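Local atomic coordinates of transketolase (Campylobacter jejuni, PDB entry 3L84), a protein that belongs to the transketolase family of thiamine diphosphate-binding enzymes, with a thiamine diphosphate binding, a pyrimidine binding and a C-terminal domain. Residues Lys132-His144 with Lys307-Leu320. Numbering follows the deposited sequence.
With ACT (acetate ion), chain D.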
ATOM      1  N   LYS A 132       1.434  -7.511  26.179  1.00  6.19           N
ATOM      2  CA  LYS A 132       2.205  -6.473  26.816  1.00  6.85           C
ATOM      3  C   LYS A 132       1.497  -5.941  28.059  1.00  6.61           C
ATOM      4  O   LYS A 132       2.141  -5.689  29.104  1.00  7.02           O
ATOM      5  CB  LYS A 132       2.509  -5.335  25.846  1.00  7.24           C
ATOM      6  CG  LYS A 132       3.406  -4.237  26.434  1.00  7.48           C
ATOM      7  CD  LYS A 132       4.765  -4.792  26.898  1.00  7.84           C
ATOM      8  CE  LYS A 132       5.646  -3.747  27.569  1.00  8.57           C
ATOM      9  NZ  LYS A 132       6.909  -4.328  28.093  1.00  8.91           N
ATOM     10  N   ALA A 133       0.182  -5.810  27.998  1.00  6.63           N
ATOM     11  CA  ALA A 133      -0.588  -5.386  29.163  1.00  7.15           C
ATOM     12  C   ALA A 133      -0.408  -6.391  30.310  1.00  7.80           C
ATOM     13  O   ALA A 133      -0.305  -6.002  31.482  1.00  8.25           O
ATOM     14  CB  ALA A 133      -2.078  -5.233  28.799  1.00  7.02           C
ATOM     15  N   GLN A 134      -0.374  -7.683  29.986  1.00  7.95           N
ATOM     16  CA  GLN A 134      -0.161  -8.752  30.977  0.50  8.65           C
ATOM     17  C   GLN A 134       1.253  -8.609  31.585  1.00  8.06           C
ATOM     18  O   GLN A 134       1.454  -8.780  32.792  1.00  8.16           O
ATOM     19  CB  GLN A 134      -0.317 -10.132  30.308  0.50  8.66           C
ATOM     20  CG  GLN A 134      -0.429 -11.322  31.243  0.50 11.39           C
ATOM     21  CD  GLN A 134      -0.392 -12.644  30.502  0.50 14.53           C
ATOM     22  OE1 GLN A 134      -0.887 -12.761  29.380  0.50 17.52           O
ATOM     23  NE2 GLN A 134       0.185 -13.650  31.128  0.50 15.16           N
ATOM     24  N   ASN A 135       2.232  -8.299  30.746  1.00  7.24           N
ATOM     25  CA  ASN A 135       3.594  -8.031  31.242  1.00  7.79           C
ATOM     26  C   ASN A 135       3.615  -6.878  32.242  1.00  7.96           C
ATOM     27  O   ASN A 135       4.305  -6.942  33.261  1.00  9.57           O
ATOM     28  CB  ASN A 135       4.543  -7.717  30.075  1.00  7.71           C
ATOM     29  CG  ASN A 135       5.923  -7.293  30.540  1.00 10.61           C
ATOM     30  OD1 ASN A 135       6.700  -8.136  31.010  1.00 13.87           O
ATOM     31  ND2 ASN A 135       6.206  -6.018  30.451  1.00  9.43           N
ATOM     32  N   LEU A 136       2.885  -5.803  31.956  1.00  7.77           N
ATOM     33  CA  LEU A 136       2.885  -4.637  32.816  1.00  7.44           C
ATOM     34  C   LEU A 136       2.030  -4.791  34.069  1.00  8.45           C
ATOM     35  O   LEU A 136       2.438  -4.360  35.154  1.00  9.93           O
ATOM     36  CB  LEU A 136       2.372  -3.442  32.012  1.00  8.22           C
ATOM     37  CG  LEU A 136       3.287  -2.925  30.908  1.00  9.49           C
ATOM     38  CD1 LEU A 136       2.570  -1.800  30.168  1.00 12.26           C
ATOM     39  CD2 LEU A 136       4.631  -2.436  31.458  1.00 13.03           C
ATOM     40  N   LEU A 137       0.846  -5.387  33.926  1.00  7.64           N
ATOM     41  CA  LEU A 137      -0.170  -5.406  34.987  1.00  8.63           C
ATOM     42  C   LEU A 137      -0.354  -6.750  35.687  1.00  8.42           C
ATOM     43  O   LEU A 137      -1.009  -6.814  36.735  1.00  9.29           O
ATOM     44  CB  LEU A 137      -1.529  -4.982  34.410  1.00  7.87           C
ATOM     45  CG  LEU A 137      -1.535  -3.599  33.795  1.00  8.09           C
ATOM     46  CD1 LEU A 137      -2.854  -3.319  33.076  1.00  9.10           C
ATOM     47  CD2 LEU A 137      -1.235  -2.506  34.837  1.00  9.18           C
ATOM     48  N   GLY A 138       0.215  -7.809  35.126  1.00  8.35           N
ATOM     49  CA  GLY A 138       0.115  -9.152  35.661  1.00  8.43           C
ATOM     50  C   GLY A 138      -0.974  -9.992  35.059  1.00  9.72           C
ATOM     51  O   GLY A 138      -2.015  -9.486  34.630  1.00  8.75           O
ATOM     52  N   SER A 139      -0.776 -11.313  35.077  1.00 11.93           N
ATOM     53  CA  SER A 139      -1.805 -12.252  34.601  1.00 13.66           C
ATOM     54  C   SER A 139      -3.054 -12.305  35.465  1.00 12.87           C
ATOM     55  O   SER A 139      -4.095 -12.751  34.979  1.00 13.02           O
ATOM     56  CB  SER A 139      -1.226 -13.656  34.432  1.00 15.54           C
ATOM     57  OG  SER A 139      -0.730 -14.136  35.645  1.00 18.26           O
ATOM     58  N   ASP A 140      -2.978 -11.809  36.704  1.00 12.61           N
ATOM     59  CA  ASP A 140      -4.165 -11.668  37.551  0.50 12.95           C
ATOM     60  C   ASP A 140      -5.131 -10.636  36.965  1.00 12.19           C
ATOM     61  O   ASP A 140      -6.344 -10.712  37.161  1.00 12.70           O
ATOM     62  CB  ASP A 140      -3.798 -11.216  38.974  0.50 13.76           C
ATOM     63  CG  ASP A 140      -3.106 -12.292  39.792  0.50 16.00           C
ATOM     64  OD1 ASP A 140      -3.279 -13.497  39.495  0.50 19.31           O
ATOM     65  OD2 ASP A 140      -2.405 -11.914  40.760  0.50 18.73           O
ATOM     66  N   LEU A 141      -4.599  -9.644  36.257  1.00  9.73           N
ATOM     67  CA  LEU A 141      -5.411  -8.540  35.754  1.00  8.89           C
ATOM     68  C   LEU A 141      -5.694  -8.611  34.247  1.00  8.70           C
ATOM     69  O   LEU A 141      -6.663  -8.023  33.757  1.00  9.35           O
ATOM     70  CB  LEU A 141      -4.748  -7.202  36.062  1.00  9.35           C
ATOM     71  CG  LEU A 141      -4.673  -6.823  37.535  1.00  8.76           C
ATOM     72  CD1 LEU A 141      -4.078  -5.416  37.712  1.00  9.79           C
ATOM     73  CD2 LEU A 141      -6.044  -6.960  38.221  1.00 12.05           C
ATOM     74  N   ILE A 142      -4.827  -9.258  33.470  1.00  8.74           N
ATOM     75  CA  ILE A 142      -5.023  -9.341  32.024  1.00  8.54           C
ATOM     76  C   ILE A 142      -4.997 -10.788  31.597  1.00  9.07           C
ATOM     77  O   ILE A 142      -3.975 -11.463  31.719  1.00  9.87           O
ATOM     78  CB  ILE A 142      -3.983  -8.542  31.238  1.00  8.54           C
ATOM     79  CG1 ILE A 142      -4.043  -7.059  31.626  1.00  8.89           C
ATOM     80  CG2 ILE A 142      -4.198  -8.722  29.721  1.00  9.68           C
ATOM     81  CD1 ILE A 142      -5.269  -6.275  31.141  1.00  9.71           C
ATOM     82  N   ASP A 143      -6.145 -11.284  31.163  1.00  8.10           N
ATOM     83  CA  ASP A 143      -6.287 -12.722  30.830  1.00  9.84           C
ATOM     84  C   ASP A 143      -7.323 -13.039  29.739  1.00 10.29           C
ATOM     85  O   ASP A 143      -7.699 -14.185  29.545  1.00 12.71           O
ATOM     86  CB  ASP A 143      -6.509 -13.554  32.071  1.00 10.85           C
ATOM     87  CG  ASP A 143      -7.844 -13.322  32.686  1.00 13.27           C
ATOM     88  OD1 ASP A 143      -8.667 -12.575  32.099  1.00 15.66           O
ATOM     89  OD2 ASP A 143      -8.100 -13.894  33.784  1.00 17.35           O
ATOM     90  N   HIS A 144      -7.706 -12.056  28.975  1.00  9.11           N
ATOM     91  CA  HIS A 144      -8.866 -12.163  28.096  1.00  7.72           C
ATOM     92  C   HIS A 144      -8.440 -12.742  26.733  1.00  7.87           C
ATOM     93  O   HIS A 144      -7.252 -12.951  26.440  1.00  9.79           O
ATOM     94  CB  HIS A 144      -9.475 -10.771  27.928  1.00  8.17           C
ATOM     95  CG  HIS A 144      -8.580  -9.811  27.231  1.00  7.00           C
ATOM     96  ND1 HIS A 144      -8.470  -9.745  25.854  1.00  7.57           N
ATOM     97  CD2 HIS A 144      -7.691  -8.909  27.716  1.00  8.15           C
ATOM     98  CE1 HIS A 144      -7.604  -8.799  25.535  1.00  7.39           C
ATOM     99  NE2 HIS A 144      -7.105  -8.279  26.646  1.00  8.22           N
ATOM    100  N   LYS A 307     -10.085  -7.570  41.886  1.00  8.26           N
ATOM    101  CA  LYS A 307      -8.678  -7.967  41.678  1.00  8.86           C
ATOM    102  C   LYS A 307      -7.788  -6.768  41.523  1.00  8.65           C
ATOM    103  O   LYS A 307      -6.679  -6.755  42.064  1.00  8.59           O
ATOM    104  CB  LYS A 307      -8.543  -8.878  40.450  1.00  9.02           C
ATOM    105  CG  LYS A 307      -9.230 -10.254  40.630  1.00 11.02           C
ATOM    106  CD  LYS A 307      -8.954 -11.176  39.442  1.00 14.41           C
ATOM    107  CE  LYS A 307      -7.874 -12.186  39.739  1.00 20.16           C
ATOM    108  NZ  LYS A 307      -7.506 -13.054  38.543  1.00 23.94           N
ATOM    109  N   LEU A 308      -8.256  -5.749  40.798  1.00  8.78           N
ATOM    110  CA  LEU A 308      -7.452  -4.534  40.651  1.00  9.85           C
ATOM    111  C   LEU A 308      -7.193  -3.876  41.987  1.00  9.80           C
ATOM    112  O   LEU A 308      -6.083  -3.474  42.294  1.00 10.49           O
ATOM    113  CB  LEU A 308      -8.163  -3.553  39.717  1.00 10.28           C
ATOM    114  CG  LEU A 308      -7.547  -2.162  39.536  1.00 10.49           C
ATOM    115  CD1 LEU A 308      -6.137  -2.286  38.937  1.00 10.00           C
ATOM    116  CD2 LEU A 308      -8.465  -1.289  38.682  1.00 10.89           C
ATOM    117  N   GLU A 309      -8.215  -3.826  42.843  1.00  9.85           N
ATOM    118  CA  GLU A 309      -8.075  -3.187  44.134  1.00 11.64           C
ATOM    119  C   GLU A 309      -7.053  -3.905  45.013  1.00 12.16           C
ATOM    120  O   GLU A 309      -6.315  -3.233  45.752  1.00 13.30           O
ATOM    121  CB  GLU A 309      -9.450  -3.097  44.784  1.00 11.99           C
ATOM    122  CG  GLU A 309      -9.491  -2.551  46.203  1.00 14.07           C
ATOM    123  CD  GLU A 309      -8.893  -1.160  46.379  1.00 18.64           C
ATOM    124  OE1 GLU A 309      -8.771  -0.382  45.405  1.00 21.28           O
ATOM    125  OE2 GLU A 309      -8.562  -0.840  47.541  1.00 23.15           O
ATOM    126  N   LYS A 310      -6.996  -5.245  44.917  1.00 13.47           N
ATOM    127  CA  LYS A 310      -5.989  -6.043  45.652  1.00 15.20           C
ATOM    128  C   LYS A 310      -4.585  -5.996  45.063  1.00 14.59           C
ATOM    129  O   LYS A 310      -3.621  -6.391  45.727  1.00 15.62           O
ATOM    130  CB  LYS A 310      -6.424  -7.521  45.713  1.00 15.71           C
ATOM    131  CG  LYS A 310      -7.425  -7.834  46.791  1.00 21.36           C
ATOM    132  CD  LYS A 310      -7.916  -9.303  46.764  1.00 25.15           C
ATOM    133  CE  LYS A 310      -6.802 -10.356  46.578  1.00 27.51           C
ATOM    134  NZ  LYS A 310      -7.251 -11.771  46.926  1.00 29.72           N
ATOM    135  N   SER A 311      -4.453  -5.534  43.820  1.00 13.68           N
ATOM    136  CA  SER A 311      -3.190  -5.569  43.068  0.50 14.20           C
ATOM    137  C   SER A 311      -2.227  -4.540  43.619  1.00 14.41           C
ATOM    138  O   SER A 311      -2.641  -3.643  44.404  1.00 17.84           O
ATOM    139  CB  SER A 311      -3.449  -5.302  41.560  0.50 13.46           C
ATOM    140  OG  SER A 311      -2.270  -5.175  40.742  0.50 15.39           O
ATOM    141  N   ALA A 312      -0.968  -4.675  43.223  1.00 13.25           N
ATOM    142  CA  ALA A 312       0.063  -3.678  43.452  1.00 12.88           C
ATOM    143  C   ALA A 312       0.237  -2.793  42.210  1.00 12.40           C
ATOM    144  O   ALA A 312       1.185  -2.027  42.108  1.00 12.64           O
ATOM    145  CB  ALA A 312       1.375  -4.356  43.795  1.00 14.38           C
ATOM    146  N   LYS A 313      -0.703  -2.901  41.279  1.00 12.40           N
ATOM    147  CA  LYS A 313      -0.609  -2.226  39.982  1.00 12.64           C
ATOM    148  C   LYS A 313      -1.529  -1.026  39.833  1.00 12.20           C
ATOM    149  O   LYS A 313      -1.611  -0.454  38.717  1.00 11.29           O
ATOM    150  CB  LYS A 313      -0.971  -3.201  38.855  1.00 14.26           C
ATOM    151  CG  LYS A 313      -0.145  -4.448  38.830  1.00 15.84           C
ATOM    152  CD  LYS A 313       1.293  -4.169  38.645  1.00 18.18           C
ATOM    153  CE  LYS A 313       2.120  -5.438  38.509  1.00 21.86           C
ATOM    154  NZ  LYS A 313       3.550  -5.098  38.275  1.00 23.06           N
ATOM    155  N   LYS A 314      -2.225  -0.625  40.884  1.00 10.94           N
ATOM    156  CA  LYS A 314      -3.233   0.445  40.785  1.00 10.74           C
ATOM    157  C   LYS A 314      -2.680   1.770  40.294  1.00 10.92           C
ATOM    158  O   LYS A 314      -3.285   2.420  39.431  1.00 11.00           O
ATOM    159  CB  LYS A 314      -3.960   0.689  42.123  1.00 12.22           C
ATOM    160  CG  LYS A 314      -4.888  -0.393  42.540  1.00 14.29           C
ATOM    161  CD  LYS A 314      -5.593  -0.042  43.865  1.00 13.79           C
ATOM    162  CE  LYS A 314      -4.670  -0.035  45.080  1.00 15.94           C
ATOM    163  NZ  LYS A 314      -4.226  -1.409  45.458  1.00 17.57           N
ATOM    164  N   GLU A 315      -1.570   2.204  40.878  1.00  9.90           N
ATOM    165  CA  GLU A 315      -0.985   3.488  40.509  1.00 10.01           C
ATOM    166  C   GLU A 315      -0.443   3.421  39.085  1.00  8.80           C
ATOM    167  O   GLU A 315      -0.582   4.371  38.335  1.00  8.74           O
ATOM    168  CB  GLU A 315       0.118   3.921  41.493  1.00 10.73           C
ATOM    169  CG  GLU A 315      -0.393   4.312  42.901  1.00 14.36           C
ATOM    170  CD  GLU A 315       0.642   5.053  43.765  1.00 20.66           C
ATOM    171  OE1 GLU A 315       1.631   5.634  43.231  1.00 26.71           O
ATOM    172  OE2 GLU A 315       0.427   5.089  44.993  1.00 26.24           O
ATOM    173  N   LEU A 316       0.162   2.295  38.720  1.00  8.81           N
ATOM    174  CA  LEU A 316       0.647   2.142  37.348  1.00  8.56           C
ATOM    175  C   LEU A 316      -0.512   2.259  36.349  1.00  8.28           C
ATOM    176  O   LEU A 316      -0.400   2.981  35.378  1.00  7.38           O
ATOM    177  CB  LEU A 316       1.342   0.792  37.184  1.00  9.70           C
ATOM    178  CG  LEU A 316       1.705   0.397  35.751  1.00  9.49           C
ATOM    179  CD1 LEU A 316       2.579   1.455  35.081  1.00 11.10           C
ATOM    180  CD2 LEU A 316       2.356  -0.967  35.700  1.00 13.26           C
ATOM    181  N   LEU A 317      -1.610   1.556  36.594  1.00  8.09           N
ATOM    182  CA  LEU A 317      -2.728   1.608  35.678  1.00  7.62           C
ATOM    183  C   LEU A 317      -3.230   3.052  35.578  1.00  7.32           C
ATOM    184  O   LEU A 317      -3.497   3.519  34.488  1.00  7.87           O
ATOM    185  CB  LEU A 317      -3.825   0.619  36.063  1.00  7.09           C
ATOM    186  CG  LEU A 317      -5.062   0.670  35.164  1.00  6.57           C
ATOM    187  CD1 LEU A 317      -4.701   0.439  33.713  1.00  8.07           C
ATOM    188  CD2 LEU A 317      -6.118  -0.349  35.637  1.00  8.18           C
ATOM    189  N   GLU A 318      -3.311   3.762  36.700  1.00  9.00           N
ATOM    190  CA  GLU A 318      -3.744   5.152  36.643  1.00  9.21           C
ATOM    191  C   GLU A 318      -2.815   6.041  35.828  1.00  8.99           C
ATOM    192  O   GLU A 318      -3.295   6.914  35.100  1.00  9.78           O
ATOM    193  CB  GLU A 318      -4.013   5.716  38.045  1.00 10.16           C
ATOM    194  CG  GLU A 318      -5.370   5.251  38.587  1.00 14.65           C
ATOM    195  CD  GLU A 318      -6.551   5.851  37.767  1.00 20.02           C
ATOM    196  OE1 GLU A 318      -7.363   5.101  37.187  1.00 23.09           O
ATOM    197  OE2 GLU A 318      -6.641   7.096  37.662  1.00 26.68           O
ATOM    198  N   ARG A 319      -1.501   5.830  35.931  1.00  7.84           N
ATOM    199  CA  ARG A 319      -0.571   6.577  35.082  1.00  7.98           C
ATOM    200  C   ARG A 319      -0.760   6.251  33.615  1.00  7.91           C
ATOM    201  O   ARG A 319      -0.659   7.143  32.763  1.00  8.59           O
ATOM    202  CB  ARG A 319       0.874   6.325  35.497  1.00  8.72           C
ATOM    203  CG  ARG A 319       1.231   6.846  36.884  1.00  8.62           C
ATOM    204  CD  ARG A 319       2.720   6.829  37.142  1.00  9.05           C
ATOM    205  NE  ARG A 319       3.307   5.494  37.104  1.00  9.90           N
ATOM    206  CZ  ARG A 319       3.396   4.666  38.129  1.00  9.99           C
ATOM    207  NH1 ARG A 319       2.885   4.972  39.325  1.00 14.05           N
ATOM    208  NH2 ARG A 319       3.978   3.475  37.982  1.00 10.65           N
ATOM    209  N   LEU A 320      -0.998   4.982  33.290  1.00  7.27           N
ATOM    210  CA  LEU A 320      -1.187   4.594  31.907  1.00  7.66           C
ATOM    211  C   LEU A 320      -2.451   5.204  31.317  1.00  8.21           C
ATOM    212  O   LEU A 320      -2.504   5.567  30.148  1.00  8.98           O
ATOM    213  CB  LEU A 320      -1.238   3.073  31.792  1.00  7.10           C
ATOM    214  CG  LEU A 320       0.041   2.326  32.056  1.00  7.02           C
ATOM    215  CD1 LEU A 320      -0.248   0.867  32.270  1.00  7.68           C
ATOM    216  CD2 LEU A 320       1.053   2.533  30.934  1.00  7.96           C
TER
HETATM  217  C   ACT D3001      -0.987   0.453  44.169  1.00 30.91           C
HETATM  218  O   ACT D3001      -0.239   0.880  43.226  1.00 31.11           O
HETATM  219  OXT ACT D3001      -1.458  -0.712  44.006  1.00 33.06           O
HETATM  220  CH3 ACT D3001      -1.395   1.310  45.342  1.00 32.50           C
HETATM  221  O   HOH W   1       5.003  -3.559  35.705  1.00 20.99           O
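Leu-137 CD2 packs against Leu-316 CD2, 4.0 Å away, and also touches Lys-313 CB. The other branch of Leu-137, CD1, meets CD1 of Leu-317. Leu-141 lies at the bend between the two helices of 307-320. Its CD2 packs on the backbone of Lys-307 and Leu-308, with Leu-141 CD2 3.6 Å from Leu-308 N. Its CD1 touches CD1 of Leu-308. The side chain of Leu-136 touches Leu-316 and Leu-320 more loosely, but Leu-136 O is 3.4 Å from Leu-316 CD2.

Two lysines from 307-320 reach carbonyl oxygens at and beyond the end of helix 118-137. Lys-307 NZ donates to Asp-140 O at 3.0 Å, in the carbonyl plane and on a lone pair. Lys-313 bends at chi2 (-60°), which lays its chain along the carbonyls of Leu-136 and Leu-137. Lys-313 NZ makes a weak hydrogen bond of 3.4 Å to Leu-136 O. A water donates to Leu-136 O at 2.7 Å and accepts a weak bond from Lys-313 NZ, so it bridges the two segments.

The bend itself is held within 307-320. In the modelled conformer, Ser-311 OG accepts from Lys-313 N at 2.8 Å in an ST turn. Lys-314 NZ donates to Glu-309 O and Ser-311 O. An acetate ion accepts from the backbone N of Lys-314 and Glu-315 at the start of helix 314-321.

Trp-304 of helix 293-310 donates to Leu-141 O. This is structural packing within the thiamine diphosphate binding domain. Helices 293-310 and 314-321 pack over the C-terminal end of helix 118-137, where Gly-138 leaves helical geometry with positive phi, and over the turn leading to strand 146-151 of the parallel sheet.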